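Local coordinates for protein 4-hydroxybenzoyl-CoA thioesterase (PDB 6FDG) that probably hydrolyses the thioester bond of 1,4-dihydroxy-2-naphthoyl-CoA, a step on the way to vitamin K2, as a hotdog-fold enzyme, at residues S4-E9 with F30-L35; Q51-P56 with C111-T116; D36-L41 with E131-V136; V62-S67 with L101-S106; V76-E81 with S88-E93. All blocks are in the same frame, centred on the assembly; numbering follows the deposited sequence. Where two conformers were deposited one is given.

Contact 1 of 5, residues S4-E9 with F30-L35; sequences SITEIE and FEVARL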
# COMPACT_ATOMS: atom_id res chain seq x y z
N SER A 4 -25.88 3.17 -0.61
CA SER A 4 -25.17 4.17 -1.32
C SER A 4 -24.48 3.51 -2.56
O SER A 4 -24.25 2.30 -2.58
CB SER A 4 -24.15 4.91 -0.45
OG SER A 4 -23.24 3.96 0.07
N ILE A 5 -24.16 4.37 -3.55
CA ILE A 5 -23.29 4.01 -4.66
C ILE A 5 -22.15 4.91 -4.71
O ILE A 5 -22.28 6.16 -4.69
CB ILE A 5 -24.05 4.10 -6.06
CG1 ILE A 5 -25.21 3.16 -6.04
CG2 ILE A 5 -23.02 3.84 -7.22
CD1 ILE A 5 -24.93 1.74 -6.13
N THR A 6 -20.91 4.34 -4.68
CA THR A 6 -19.71 5.09 -4.75
C THR A 6 -18.94 4.75 -5.99
O THR A 6 -18.64 3.55 -6.23
CB THR A 6 -18.82 4.75 -3.52
OG1 THR A 6 -19.56 4.87 -2.31
CG2 THR A 6 -17.56 5.59 -3.46
N GLU A 7 -18.48 5.73 -6.74
CA GLU A 7 -17.65 5.46 -7.93
C GLU A 7 -16.18 5.57 -7.52
O GLU A 7 -15.77 6.53 -6.85
CB GLU A 7 -17.95 6.50 -9.01
CG GLU A 7 -19.40 6.40 -9.52
CD GLU A 7 -19.59 7.30 -10.77
OE1 GLU A 7 -18.99 6.97 -11.81
OE2 GLU A 7 -20.30 8.33 -10.67
N ILE A 8 -15.39 4.60 -7.96
CA ILE A 8 -13.97 4.54 -7.74
C ILE A 8 -13.27 4.29 -9.08
O ILE A 8 -13.67 3.40 -9.82
CB ILE A 8 -13.63 3.43 -6.72
CG1 ILE A 8 -14.36 3.68 -5.38
CG2 ILE A 8 -12.10 3.28 -6.59
CD1 ILE A 8 -14.05 2.63 -4.32
N GLU A 9 -12.24 5.04 -9.35
CA GLU A 9 -11.44 4.79 -10.57
C GLU A 9 -10.17 4.10 -10.13
O GLU A 9 -9.41 4.62 -9.32
CB GLU A 9 -11.11 6.13 -11.24
CG GLU A 9 -10.26 5.93 -12.48
CD GLU A 9 -10.63 6.87 -13.61
OE1 GLU A 9 -10.82 8.08 -13.36
OE2 GLU A 9 -10.79 6.38 -14.75
N PHE A 30 -13.58 -0.86 -0.04
CA PHE A 30 -14.74 -0.99 0.89
C PHE A 30 -14.69 0.17 1.85
O PHE A 30 -15.78 0.69 2.20
CB PHE A 30 -14.72 -2.28 1.63
CG PHE A 30 -15.01 -3.52 0.81
CD1 PHE A 30 -15.48 -3.54 -0.49
CD2 PHE A 30 -14.91 -4.76 1.46
CE1 PHE A 30 -15.76 -4.74 -1.17
CE2 PHE A 30 -15.23 -5.95 0.83
CZ PHE A 30 -15.65 -5.91 -0.51
N GLU A 31 -13.51 0.60 2.35
CA GLU A 31 -13.44 1.75 3.25
C GLU A 31 -13.93 3.00 2.59
O GLU A 31 -14.72 3.77 3.21
CB GLU A 31 -12.00 1.89 3.72
CG GLU A 31 -11.74 3.18 4.46
CD GLU A 31 -10.22 3.38 4.60
OE1 GLU A 31 -9.62 4.24 3.81
OE2 GLU A 31 -9.63 2.81 5.57
N VAL A 32 -13.48 3.29 1.37
CA VAL A 32 -13.92 4.46 0.66
C VAL A 32 -15.45 4.44 0.53
O VAL A 32 -16.14 5.44 0.78
CB VAL A 32 -13.24 4.54 -0.72
CG1 VAL A 32 -13.88 5.63 -1.65
CG2 VAL A 32 -11.79 4.83 -0.55
N ALA A 33 -16.01 3.33 0.18
CA ALA A 33 -17.46 3.18 0.04
C ALA A 33 -18.20 3.34 1.31
O ALA A 33 -19.24 4.05 1.35
CB ALA A 33 -17.75 1.87 -0.69
N ARG A 34 -17.71 2.72 2.37
CA ARG A 34 -18.35 2.80 3.65
C ARG A 34 -18.35 4.26 4.21
O ARG A 34 -19.36 4.75 4.72
CB ARG A 34 -17.54 1.89 4.66
CG ARG A 34 -18.05 1.89 6.04
CD ARG A 34 -17.35 0.84 6.90
NE ARG A 34 -15.94 1.06 7.09
CZ ARG A 34 -14.98 0.34 6.55
NH1 ARG A 34 -13.68 0.61 6.93
NH2 ARG A 34 -15.15 -0.53 5.57
N LEU A 35 -17.25 4.96 4.02
CA LEU A 35 -17.15 6.35 4.48
C LEU A 35 -18.09 7.20 3.60
O LEU A 35 -18.61 8.24 4.15
CB LEU A 35 -15.71 6.81 4.47
CG LEU A 35 -14.83 6.21 5.58
CD1 LEU A 35 -13.34 6.53 5.34
CD2 LEU A 35 -15.20 6.74 6.97

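Contact 2 of 5, residues Q51-P56 with C111-T116; sequences QGIISP and CIKEDT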
# COMPACT_ATOMS: atom_id res chain seq x y z
N GLN A 51 -13.79 13.40 18.52
CA GLN A 51 -14.28 13.10 19.88
C GLN A 51 -13.46 12.02 20.58
O GLN A 51 -13.83 11.55 21.64
CB GLN A 51 -15.78 12.72 19.84
CG GLN A 51 -16.72 13.72 19.29
CD GLN A 51 -16.73 14.93 20.15
OE1 GLN A 51 -16.87 14.87 21.37
NE2 GLN A 51 -16.40 15.99 19.54
N GLY A 52 -12.35 11.54 20.01
CA GLY A 52 -11.58 10.52 20.61
C GLY A 52 -12.10 9.08 20.50
O GLY A 52 -11.76 8.26 21.24
N ILE A 53 -12.94 8.89 19.47
CA ILE A 53 -13.52 7.56 19.20
C ILE A 53 -13.04 7.11 17.80
O ILE A 53 -13.05 7.89 16.93
CB ILE A 53 -15.05 7.60 19.27
CG1 ILE A 53 -15.55 8.04 20.69
CG2 ILE A 53 -15.68 6.22 18.95
CD1 ILE A 53 -15.08 7.14 21.77
N ILE A 54 -12.60 5.85 17.74
CA ILE A 54 -12.19 5.23 16.44
C ILE A 54 -13.09 4.06 16.22
O ILE A 54 -13.48 3.35 17.13
CB ILE A 54 -10.81 4.63 16.52
CG1 ILE A 54 -9.80 5.68 16.90
CG2 ILE A 54 -10.40 4.10 15.14
CD1 ILE A 54 -8.50 5.05 17.20
N SER A 55 -13.22 3.73 14.89
CA SER A 55 -14.03 2.61 14.43
C SER A 55 -13.20 1.61 13.56
O SER A 55 -13.25 1.79 12.31
CB SER A 55 -15.21 3.11 13.70
OG SER A 55 -16.13 2.11 13.41
N PRO A 56 -12.62 0.68 14.18
CA PRO A 56 -11.88 -0.31 13.38
C PRO A 56 -12.70 -1.44 12.90
O PRO A 56 -13.73 -1.86 13.47
CB PRO A 56 -10.85 -0.80 14.36
CG PRO A 56 -11.54 -0.77 15.70
CD PRO A 56 -12.35 0.48 15.61
N CYS A 111 -16.91 0.48 17.64
CA CYS A 111 -16.36 1.78 18.01
C CYS A 111 -15.68 1.65 19.37
O CYS A 111 -16.22 0.97 20.25
CB CYS A 111 -17.52 2.79 18.14
SG CYS A 111 -18.30 3.27 16.57
N ILE A 112 -14.54 2.28 19.47
CA ILE A 112 -13.71 2.20 20.66
C ILE A 112 -13.13 3.54 20.98
O ILE A 112 -13.00 4.43 20.22
CB ILE A 112 -12.56 1.18 20.44
CG1 ILE A 112 -11.57 1.64 19.39
CG2 ILE A 112 -13.10 -0.25 20.15
CD1 ILE A 112 -10.43 0.63 19.17
N LYS A 113 -12.72 3.66 22.29
CA LYS A 113 -11.96 4.80 22.71
C LYS A 113 -10.56 4.79 22.17
O LYS A 113 -9.92 3.76 22.20
CB LYS A 113 -11.89 4.83 24.27
CG LYS A 113 -13.17 4.82 24.98
CD LYS A 113 -14.02 5.98 24.69
CE LYS A 113 -13.38 7.36 24.94
NZ LYS A 113 -13.73 7.94 26.31
N GLU A 114 -10.10 5.91 21.69
CA GLU A 114 -8.79 6.00 20.98
C GLU A 114 -7.69 5.71 21.95
O GLU A 114 -6.65 5.08 21.58
CB GLU A 114 -8.58 7.36 20.41
CG GLU A 114 -7.27 7.46 19.66
CD GLU A 114 -7.22 8.65 18.78
OE1 GLU A 114 -7.89 9.68 19.13
OE2 GLU A 114 -6.50 8.54 17.74
N ASP A 115 -7.92 6.09 23.20
CA ASP A 115 -6.78 6.04 24.17
C ASP A 115 -6.60 4.60 24.72
O ASP A 115 -5.54 4.00 24.53
CB ASP A 115 -6.85 7.20 25.20
CG ASP A 115 -8.17 7.29 25.92
OD1 ASP A 115 -9.06 6.47 25.69
OD2 ASP A 115 -8.36 8.23 26.74
N THR A 116 -7.69 3.98 25.18
CA THR A 116 -7.66 2.65 25.81
C THR A 116 -8.04 1.43 24.92
O THR A 116 -7.98 0.27 25.34
CB THR A 116 -8.64 2.64 26.98
OG1 THR A 116 -9.98 2.78 26.49
CG2 THR A 116 -8.38 3.86 27.99
O HOH W 1 -10.14 8.64 23.60

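Contact 3 of 5, residues D36-L41 with E131-V136; sequences DYISKL and EAYSKV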
# COMPACT_ATOMS: atom_id res chain seq x y z
N ASP A 36 -18.29 6.86 2.33
CA ASP A 36 -19.22 7.61 1.48
C ASP A 36 -20.61 7.33 1.97
O ASP A 36 -21.48 8.25 2.00
CB ASP A 36 -19.05 7.12 0.01
CG ASP A 36 -19.85 7.93 -1.00
OD1 ASP A 36 -19.86 9.18 -0.90
OD2 ASP A 36 -20.44 7.25 -1.87
N TYR A 37 -21.00 6.11 2.35
CA TYR A 37 -22.31 5.76 2.93
C TYR A 37 -22.54 6.67 4.13
O TYR A 37 -23.61 7.29 4.30
CB TYR A 37 -22.40 4.28 3.28
CG TYR A 37 -23.63 3.87 3.95
CD1 TYR A 37 -23.80 4.01 5.34
CD2 TYR A 37 -24.71 3.29 3.24
CE1 TYR A 37 -24.94 3.61 6.00
CE2 TYR A 37 -25.87 2.87 3.87
CZ TYR A 37 -26.01 3.04 5.24
OH TYR A 37 -27.20 2.61 5.88
N ILE A 38 -21.60 6.71 5.06
CA ILE A 38 -21.79 7.47 6.28
C ILE A 38 -21.98 8.94 5.91
O ILE A 38 -22.85 9.60 6.60
CB ILE A 38 -20.51 7.20 7.17
CG1 ILE A 38 -20.48 5.77 7.66
CG2 ILE A 38 -20.42 8.28 8.31
CD1 ILE A 38 -19.17 5.41 8.36
N SER A 39 -21.18 9.48 5.06
CA SER A 39 -21.40 10.88 4.69
C SER A 39 -22.79 11.13 4.13
O SER A 39 -23.55 12.07 4.44
CB SER A 39 -20.31 11.29 3.74
OG SER A 39 -20.26 12.63 3.36
N LYS A 40 -23.21 10.29 3.22
CA LYS A 40 -24.55 10.43 2.60
C LYS A 40 -25.62 10.29 3.57
O LYS A 40 -26.74 10.93 3.41
CB LYS A 40 -24.63 9.47 1.40
CG LYS A 40 -23.81 9.91 0.24
CD LYS A 40 -23.58 8.89 -0.88
CE LYS A 40 -23.04 9.47 -2.08
NZ LYS A 40 -22.72 8.43 -3.09
N LEU A 41 -25.51 9.56 4.64
CA LEU A 41 -26.51 9.39 5.65
C LEU A 41 -26.51 10.66 6.50
O LEU A 41 -27.56 10.83 7.16
CB LEU A 41 -26.25 8.13 6.51
CG LEU A 41 -27.34 7.62 7.31
CD1 LEU A 41 -28.57 7.25 6.46
CD2 LEU A 41 -26.77 6.47 8.17
N GLU A 131 -29.70 7.13 16.22
CA GLU A 131 -31.13 7.27 15.80
C GLU A 131 -31.16 6.97 14.30
O GLU A 131 -32.13 6.31 13.92
CB GLU A 131 -31.57 8.70 16.12
CG GLU A 131 -32.89 9.18 15.44
CD GLU A 131 -33.17 10.68 15.70
OE1 GLU A 131 -32.29 11.54 15.46
OE2 GLU A 131 -34.28 11.00 16.16
N ALA A 132 -30.21 7.50 13.53
CA ALA A 132 -30.21 7.31 12.05
C ALA A 132 -30.01 5.83 11.66
O ALA A 132 -30.81 5.27 10.89
CB ALA A 132 -29.24 8.18 11.41
N TYR A 133 -29.05 5.17 12.38
CA TYR A 133 -28.85 3.76 12.06
C TYR A 133 -29.99 2.87 12.42
O TYR A 133 -30.29 1.87 11.80
CB TYR A 133 -27.47 3.26 12.69
CG TYR A 133 -26.24 3.58 11.85
CD1 TYR A 133 -25.80 4.82 11.62
CD2 TYR A 133 -25.56 2.55 11.25
CE1 TYR A 133 -24.68 5.11 10.84
CE2 TYR A 133 -24.41 2.81 10.48
CZ TYR A 133 -24.05 4.03 10.23
OH TYR A 133 -22.93 4.34 9.43
N SER A 134 -30.65 3.19 13.55
CA SER A 134 -31.76 2.44 14.03
C SER A 134 -32.98 2.66 13.06
O SER A 134 -33.65 1.65 12.77
CB SER A 134 -32.23 2.90 15.44
OG SER A 134 -31.27 2.47 16.39
N LYS A 135 -33.16 3.82 12.59
CA LYS A 135 -34.23 4.10 11.60
C LYS A 135 -33.98 3.30 10.32
O LYS A 135 -34.85 2.63 9.82
CB LYS A 135 -34.30 5.55 11.28
CG LYS A 135 -35.24 5.99 10.14
CD LYS A 135 -35.27 7.52 9.97
CE LYS A 135 -36.23 7.98 8.87
NZ LYS A 135 -37.58 7.32 9.03
N VAL A 136 -32.69 3.36 9.84
CA VAL A 136 -32.32 2.57 8.64
C VAL A 136 -32.56 1.15 8.84
O VAL A 136 -33.03 0.44 7.95
CB VAL A 136 -30.86 2.96 8.19
CG1 VAL A 136 -30.39 1.96 7.16
CG2 VAL A 136 -30.81 4.35 7.65

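Contact 4 of 5, residues V62-S67 with L101-S106; sequences VNYKKS and LATTGS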
# COMPACT_ATOMS: atom_id res chain seq x y z
N VAL A 62 -14.18 -10.94 1.55
CA VAL A 62 -14.23 -10.51 0.15
C VAL A 62 -14.39 -11.75 -0.72
O VAL A 62 -13.63 -12.72 -0.54
CB VAL A 62 -13.00 -9.77 -0.34
CG1 VAL A 62 -13.24 -9.07 -1.64
CG2 VAL A 62 -12.49 -8.68 0.72
N ASN A 63 -15.39 -11.80 -1.60
CA ASN A 63 -15.52 -12.90 -2.55
C ASN A 63 -15.44 -12.38 -3.91
O ASN A 63 -16.30 -11.56 -4.31
CB ASN A 63 -16.86 -13.53 -2.33
CG ASN A 63 -17.00 -14.83 -3.11
OD1 ASN A 63 -17.27 -14.81 -4.25
ND2 ASN A 63 -16.60 -15.93 -2.49
N TYR A 64 -14.43 -12.84 -4.62
CA TYR A 64 -14.01 -12.28 -5.90
C TYR A 64 -14.72 -13.10 -7.04
O TYR A 64 -14.34 -14.24 -7.26
CB TYR A 64 -12.50 -12.29 -6.09
CG TYR A 64 -11.75 -11.55 -4.92
CD1 TYR A 64 -11.40 -12.28 -3.82
CD2 TYR A 64 -11.38 -10.29 -5.02
CE1 TYR A 64 -10.74 -11.67 -2.74
CE2 TYR A 64 -10.68 -9.64 -3.96
CZ TYR A 64 -10.36 -10.36 -2.87
OH TYR A 64 -9.74 -9.79 -1.75
N LYS A 65 -15.63 -12.51 -7.75
CA LYS A 65 -16.34 -13.23 -8.84
C LYS A 65 -15.69 -13.03 -10.09
O LYS A 65 -15.72 -14.02 -10.94
CB LYS A 65 -17.76 -12.71 -8.94
CG LYS A 65 -18.62 -12.65 -7.74
CD LYS A 65 -18.85 -13.85 -6.97
CE LYS A 65 -19.77 -13.41 -5.78
NZ LYS A 65 -20.20 -14.52 -4.95
N LYS A 66 -15.14 -11.90 -10.42
CA LYS A 66 -14.45 -11.56 -11.65
C LYS A 66 -13.25 -10.76 -11.31
O LYS A 66 -13.35 -9.81 -10.49
CB LYS A 66 -15.36 -10.71 -12.62
CG LYS A 66 -16.59 -11.42 -13.09
CD LYS A 66 -17.25 -10.56 -14.17
CE LYS A 66 -17.80 -11.37 -15.34
NZ LYS A 66 -19.09 -11.96 -14.92
N SER A 67 -12.12 -10.95 -11.95
CA SER A 67 -11.01 -10.02 -11.88
C SER A 67 -11.35 -8.63 -12.34
O SER A 67 -12.25 -8.46 -13.29
CB SER A 67 -9.70 -10.59 -12.54
OG SER A 67 -9.25 -11.68 -11.77
N LEU A 101 -21.45 -7.89 -11.93
CA LEU A 101 -21.04 -8.10 -10.49
C LEU A 101 -19.66 -8.74 -10.38
O LEU A 101 -19.47 -9.90 -10.87
CB LEU A 101 -22.05 -8.92 -9.82
CG LEU A 101 -21.76 -9.14 -8.26
CD1 LEU A 101 -21.81 -7.85 -7.53
CD2 LEU A 101 -22.66 -10.22 -7.76
N ALA A 102 -18.66 -7.94 -9.98
CA ALA A 102 -17.27 -8.40 -9.91
C ALA A 102 -16.90 -9.01 -8.54
O ALA A 102 -16.02 -9.82 -8.40
CB ALA A 102 -16.34 -7.36 -10.30
N THR A 103 -17.52 -8.46 -7.48
CA THR A 103 -17.10 -8.75 -6.11
C THR A 103 -18.21 -8.50 -5.13
O THR A 103 -19.02 -7.58 -5.33
CB THR A 103 -15.94 -7.70 -5.73
OG1 THR A 103 -15.23 -7.27 -6.83
CG2 THR A 103 -15.14 -8.22 -4.62
N THR A 104 -18.27 -9.29 -4.07
CA THR A 104 -19.12 -9.05 -2.93
C THR A 104 -18.27 -9.11 -1.70
O THR A 104 -17.10 -9.56 -1.74
CB THR A 104 -20.26 -10.05 -2.79
OG1 THR A 104 -19.77 -11.36 -2.63
CG2 THR A 104 -21.12 -10.02 -4.09
N GLY A 105 -18.75 -8.55 -0.57
CA GLY A 105 -17.97 -8.75 0.68
C GLY A 105 -18.67 -8.11 1.81
O GLY A 105 -19.87 -7.62 1.69
N SER A 106 -18.04 -8.08 2.97
CA SER A 106 -18.59 -7.51 4.16
C SER A 106 -17.51 -7.08 5.10
O SER A 106 -16.35 -7.57 5.05
CB SER A 106 -19.52 -8.46 4.89
OG SER A 106 -18.88 -9.64 5.29
O HOH W 2 -13.14 -8.81 -7.88

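Contact 5 of 5, residues V76-E81 with S88-E93; sequences VKTWVE and SVYKYE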
# COMPACT_ATOMS: atom_id res chain seq x y z
N VAL A 76 -19.45 0.87 -6.35
CA VAL A 76 -19.55 0.09 -5.11
C VAL A 76 -20.88 0.36 -4.44
O VAL A 76 -21.12 1.53 -4.14
CB VAL A 76 -18.38 0.31 -4.13
CG1 VAL A 76 -18.55 -0.68 -3.00
CG2 VAL A 76 -17.06 0.20 -4.83
N LYS A 77 -21.71 -0.61 -4.26
CA LYS A 77 -23.01 -0.53 -3.58
C LYS A 77 -22.75 -0.96 -2.15
O LYS A 77 -22.24 -2.06 -1.92
CB LYS A 77 -24.05 -1.42 -4.27
CG LYS A 77 -25.41 -1.41 -3.59
CD LYS A 77 -26.38 -2.28 -4.43
CE LYS A 77 -27.78 -2.21 -3.90
NZ LYS A 77 -28.69 -3.09 -4.74
N THR A 78 -23.14 -0.15 -1.16
CA THR A 78 -22.94 -0.36 0.28
C THR A 78 -24.20 -0.30 1.03
O THR A 78 -24.97 0.66 0.79
CB THR A 78 -21.99 0.69 0.82
OG1 THR A 78 -20.78 0.71 0.11
CG2 THR A 78 -21.66 0.41 2.31
N TRP A 79 -24.41 -1.18 1.95
CA TRP A 79 -25.59 -1.08 2.87
C TRP A 79 -25.22 -1.71 4.19
O TRP A 79 -24.14 -2.36 4.35
CB TRP A 79 -26.86 -1.79 2.33
CG TRP A 79 -26.79 -3.21 2.16
CD1 TRP A 79 -27.31 -4.16 3.02
CD2 TRP A 79 -26.29 -3.97 1.04
NE1 TRP A 79 -27.11 -5.43 2.52
CE2 TRP A 79 -26.50 -5.32 1.32
CE3 TRP A 79 -25.63 -3.61 -0.16
CZ2 TRP A 79 -26.16 -6.35 0.36
CZ3 TRP A 79 -25.25 -4.60 -0.98
CH2 TRP A 79 -25.52 -5.90 -0.72
N VAL A 80 -25.96 -1.39 5.24
CA VAL A 80 -25.77 -1.94 6.58
C VAL A 80 -26.66 -3.16 6.73
O VAL A 80 -27.91 -3.05 6.84
CB VAL A 80 -26.01 -0.88 7.64
CG1 VAL A 80 -25.88 -1.58 9.01
CG2 VAL A 80 -25.05 0.28 7.48
N GLU A 81 -26.11 -4.37 6.70
CA GLU A 81 -26.87 -5.60 6.85
C GLU A 81 -27.38 -5.75 8.23
O GLU A 81 -28.49 -6.27 8.45
CB GLU A 81 -25.98 -6.76 6.44
CG GLU A 81 -26.66 -8.13 6.43
CD GLU A 81 -27.81 -8.26 5.49
OE1 GLU A 81 -27.95 -7.51 4.45
OE2 GLU A 81 -28.54 -9.30 5.69
N SER A 88 -21.60 -3.00 13.82
CA SER A 88 -22.35 -2.89 12.55
C SER A 88 -21.73 -3.85 11.52
O SER A 88 -20.43 -3.95 11.52
CB SER A 88 -22.29 -1.57 11.95
OG SER A 88 -23.00 -0.55 12.74
N VAL A 89 -22.50 -4.48 10.69
CA VAL A 89 -21.98 -5.28 9.55
C VAL A 89 -22.43 -4.58 8.28
O VAL A 89 -23.64 -4.43 8.04
CB VAL A 89 -22.46 -6.71 9.57
CG1 VAL A 89 -21.88 -7.49 8.38
CG2 VAL A 89 -22.04 -7.38 10.88
N TYR A 90 -21.49 -4.09 7.49
CA TYR A 90 -21.73 -3.51 6.16
C TYR A 90 -21.54 -4.59 5.15
O TYR A 90 -20.61 -5.44 5.27
CB TYR A 90 -20.77 -2.38 5.88
CG TYR A 90 -20.85 -1.17 6.76
CD1 TYR A 90 -20.39 -1.17 8.05
CD2 TYR A 90 -21.51 -0.03 6.29
CE1 TYR A 90 -20.52 -0.02 8.86
CE2 TYR A 90 -21.62 1.14 7.10
CZ TYR A 90 -21.14 1.05 8.32
OH TYR A 90 -21.24 2.22 9.17
N LYS A 91 -22.34 -4.58 4.10
CA LYS A 91 -22.15 -5.44 2.92
C LYS A 91 -21.96 -4.57 1.72
O LYS A 91 -22.42 -3.42 1.61
CB LYS A 91 -23.36 -6.39 2.73
CG LYS A 91 -23.30 -7.58 3.67
CD LYS A 91 -24.48 -8.54 3.54
CE LYS A 91 -24.45 -9.19 2.20
NZ LYS A 91 -25.05 -10.60 2.41
N TYR A 92 -21.23 -5.16 0.75
CA TYR A 92 -20.85 -4.48 -0.46
C TYR A 92 -21.00 -5.33 -1.70
O TYR A 92 -20.85 -6.57 -1.68
CB TYR A 92 -19.34 -4.14 -0.46
CG TYR A 92 -18.91 -3.44 0.84
CD1 TYR A 92 -18.49 -4.24 1.93
CD2 TYR A 92 -18.85 -2.09 0.95
CE1 TYR A 92 -18.15 -3.66 3.15
CE2 TYR A 92 -18.45 -1.49 2.17
CZ TYR A 92 -18.05 -2.29 3.22
OH TYR A 92 -17.61 -1.67 4.44
N GLU A 93 -21.26 -4.65 -2.80
CA GLU A 93 -21.20 -5.27 -4.18
C GLU A 93 -20.41 -4.33 -5.02
O GLU A 93 -20.65 -3.12 -5.01
CB GLU A 93 -22.62 -5.44 -4.78
CG GLU A 93 -23.43 -6.46 -4.09
CD GLU A 93 -24.90 -6.57 -4.57
OE1 GLU A 93 -25.38 -5.62 -5.14
OE2 GLU A 93 -25.47 -7.58 -4.16
O HOH W 3 -28.02 -6.08 -3.90

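Contact 1 of 5, residues S4-E9 with F30-L35
Ala33 and Thr6 meet where helix 30-35 comes nearest to strand 4-9, their CA atoms 5.6 Å apart. The small methyl of Ala33 lets the strand come in close: Thr6 OG1 lies 3.6 Å from Ala33 CA, a packing contact; the polar partner of OG1 is Asp36 OD2. With OG1 beside the backbone N (chi1 -51°), Thr6 CG2 is directed anti to that N and meets Val32 CG1 at 4.1 Å. Ile8 CD1 meets the same methyl, Val32 CG1, tip to tip at 4.0 Å. Beta-branched and aliphatic residues suit this buried interface, where no hydrogen bond crosses and the two segments meet by packing. The axes of strand 4-9 and helix 30-35 approach to 8.3 Å, with 136° between their directions. Strand 2-9 pairs antiparallel with strand 73-83, whose Val76 and Thr78 also touch Ala33, while Phe30 and Arg34 turn toward strands 57-64 and 101-113; the helix therefore lies against the sheet as the central helix of a hotdog fold.

Contact 2 of 5, residues Q51-P56 with C111-T116
Ile54 and Ile112 form the hydrogen-bonded pair of a short antiparallel ladder. Ile54 N donates to Ile112 O at 2.9 Å, and Ile112 N returns a bond to Ile54 O at 2.8 Å; both donors lie nearly along the C=O axis. Beyond this pair Glu114 N reaches Gly52 O at 2.9 Å, from a position tilted out of the carbonyl plane, and a water also donates to that oxygen. On one face of the ladder Ile53 CD1 presses on Lys113 CD at 3.3 Å, tighter than usual, as the lysine folds back through successive bends and offers its methylenes. Ile53 CG2 touches Cys111 CB on this same side. The other face carries Ile54 and Ile112, and here Ile112 CD1 rests on Pro56 CG at 3.9 Å, apolar against apolar. Ile54 CD1 meets the aliphatic part of Glu114 at CG, 3.7 Å away. This short ladder adds strand 53-54 to the end of long strand 101-113 in the hotdog sheet. Gly52 enters it with left-handed backbone angles (phi 78°, psi 23°), easily adopted without a side chain. Further out, Ser55 OG bonds to Ile110 O, and Ser55 N takes Tyr45 OH as its partner. Met48 of helix 45-50 packs on Ile53 and Cys111, and Met18 of the third subunit, another copy of the protein, packs on Ile54 and Pro56.

Contact 3 of 5, residues D36-L41 with E131-V136
Tyr133 reaches across to helix 36-41 so that its hydroxyl lies by Tyr37 and Ile38 while its ring carries Leu41. Tyr133 OH is at the edge of the Tyr37 ring, near its plane, 4.0 Å from Tyr37 CE1, and the two side chains run obliquely to one another. Tyr133 OH also sits 3.3 Å from Ile38 CG1; its polar partner is elsewhere, Tyr90 OH on the sheet. Tyr37 comes from the opposite direction to Val136, and Tyr37 OH ends 3.5 Å from Val136 CG1. Leu41 divides its branches between two neighbours: Leu41 CD2 lies against Tyr133 CE1 at 3.7 Å, while CD1 meets Val136 CG2 at 3.9 Å. Leu41 CG is anti to the backbone N (chi1 -163°), which carries these branches toward helix 131-136. Long tyrosine and leucine side chains suit the job, because the segment axes stay 11.9 Å apart and cross at 99°. Segment 36-41 belongs to helix 26-41, and helix 127-141 runs across it, with Tyr37 and Tyr133 both resting on Val80 of strand 73-83, and Val136 on Ile2 of strand 2-9.

Contact 4 of 5, residues V62-S67 with L101-S106
Val62 and Thr103 make the close-packed side of this antiparallel pairing, Val62 CG1 meeting Thr103 CG2 at 3.6 Å. Val62 CG1 also lies over one face of the Tyr64 ring. Gly105 suits its place opposite Val62, their CA atoms 4.2 Å apart, because a beta carbon there would crowd Val62 CA. Asn63 N donates to Thr104 O at 2.8 Å, and Thr104 N to Asn63 O at 3.0 Å. The exposed end is looser and more polar. Past Tyr64 the strand gives way to loop, yet Lys65 N and Lys66 N both donate to Ala102 O from one face of its plane. Long lysines suit this solvent-exposed end: bent at chi2 (-56°), Lys65 runs back past Thr104 OG1, and its NZ bonds to Asn63 OD1 from above the carbonyl plane, while Asn63 ND2 bonds to Asp59 OD1 of the third subunit. Ala102 and Thr103 form a classic beta bulge against Ile94 of strand 88-95. Val62 packs on Phe30 of helix 26-41, and Val62 and Asn63 pair with a strand of the third subunit, continuing the sheet across the interface.

Contact 5 of 5, residues V76-E81 with S88-E93
Val89 O takes a weak bond from Glu81 N where the first strand reaches its corner. Tyr90 then faces Val80 as a non-hydrogen-bonded pair, the two side chains running alongside each other with Val80 CG2 3.6 Å from Tyr90 CE2. The edge of the same ring receives Thr78 CG2. Lys91 turns to the other face of the sheet. Lys91 N donates to Trp79 O at 2.9 Å, and Lys91 O accepts from Trp79 N at 3.0 Å. Lys91 CB lies over the indole in a CH-pi contact, 3.9 Å from the centroid of the six-membered ring of Trp79. Trp79 CG takes the crowded position between backbone N and carbonyl carbon (chi1 64°), bringing the ring across the lysine, and Trp79 NE1 donates in the ring plane to Glu81 OE1 at 3.0 Å, which fixes the ring's rotation. Tyr92 pairs with Thr78, whose OG1 stands 3.5 Å from Tyr92 CD2; the tyrosine hydroxyl goes to Thr107 OG1 and Arg34 NH2. Last comes Glu93, Glu93 O accepting from Lys77 N at 2.8 Å. Its carboxylate meets the edge of Trp79 and runs beside the Lys77 chain, a water joining the two charged ends, weakly on the glutamate side. Strands 73-83 and 88-95 form a beta hairpin of the hotdog sheet, its Thr78, Val80, Tyr90 and Tyr92 face turned to helix 26-41 and its Lys77, Trp79, Lys91 and Glu93 face away from it.

Contacts 1 and 3 are buried and rest mainly on side-chain packing, with no hydrogen bond between their own segments; both use helix 26-41, and Thr6 joins them through Asp36. Contacts 2, 4 and 5 are strand pairings held by backbone bonds and only partly buried. Contact 5 lies nearest the centre of the chain, about 5 Å from it to the contact's own centre, and touches contact 1 through strand 2-9 and helix 26-41, and contact 3 largely through its tyrosines. Contacts 2 and 4 share strand 101-113 but lie on opposite sides of the chain's centre, their centres about 30 Å apart, and both meet the third subunit: contact 2 by packing, contact 4 also by sheet continuation.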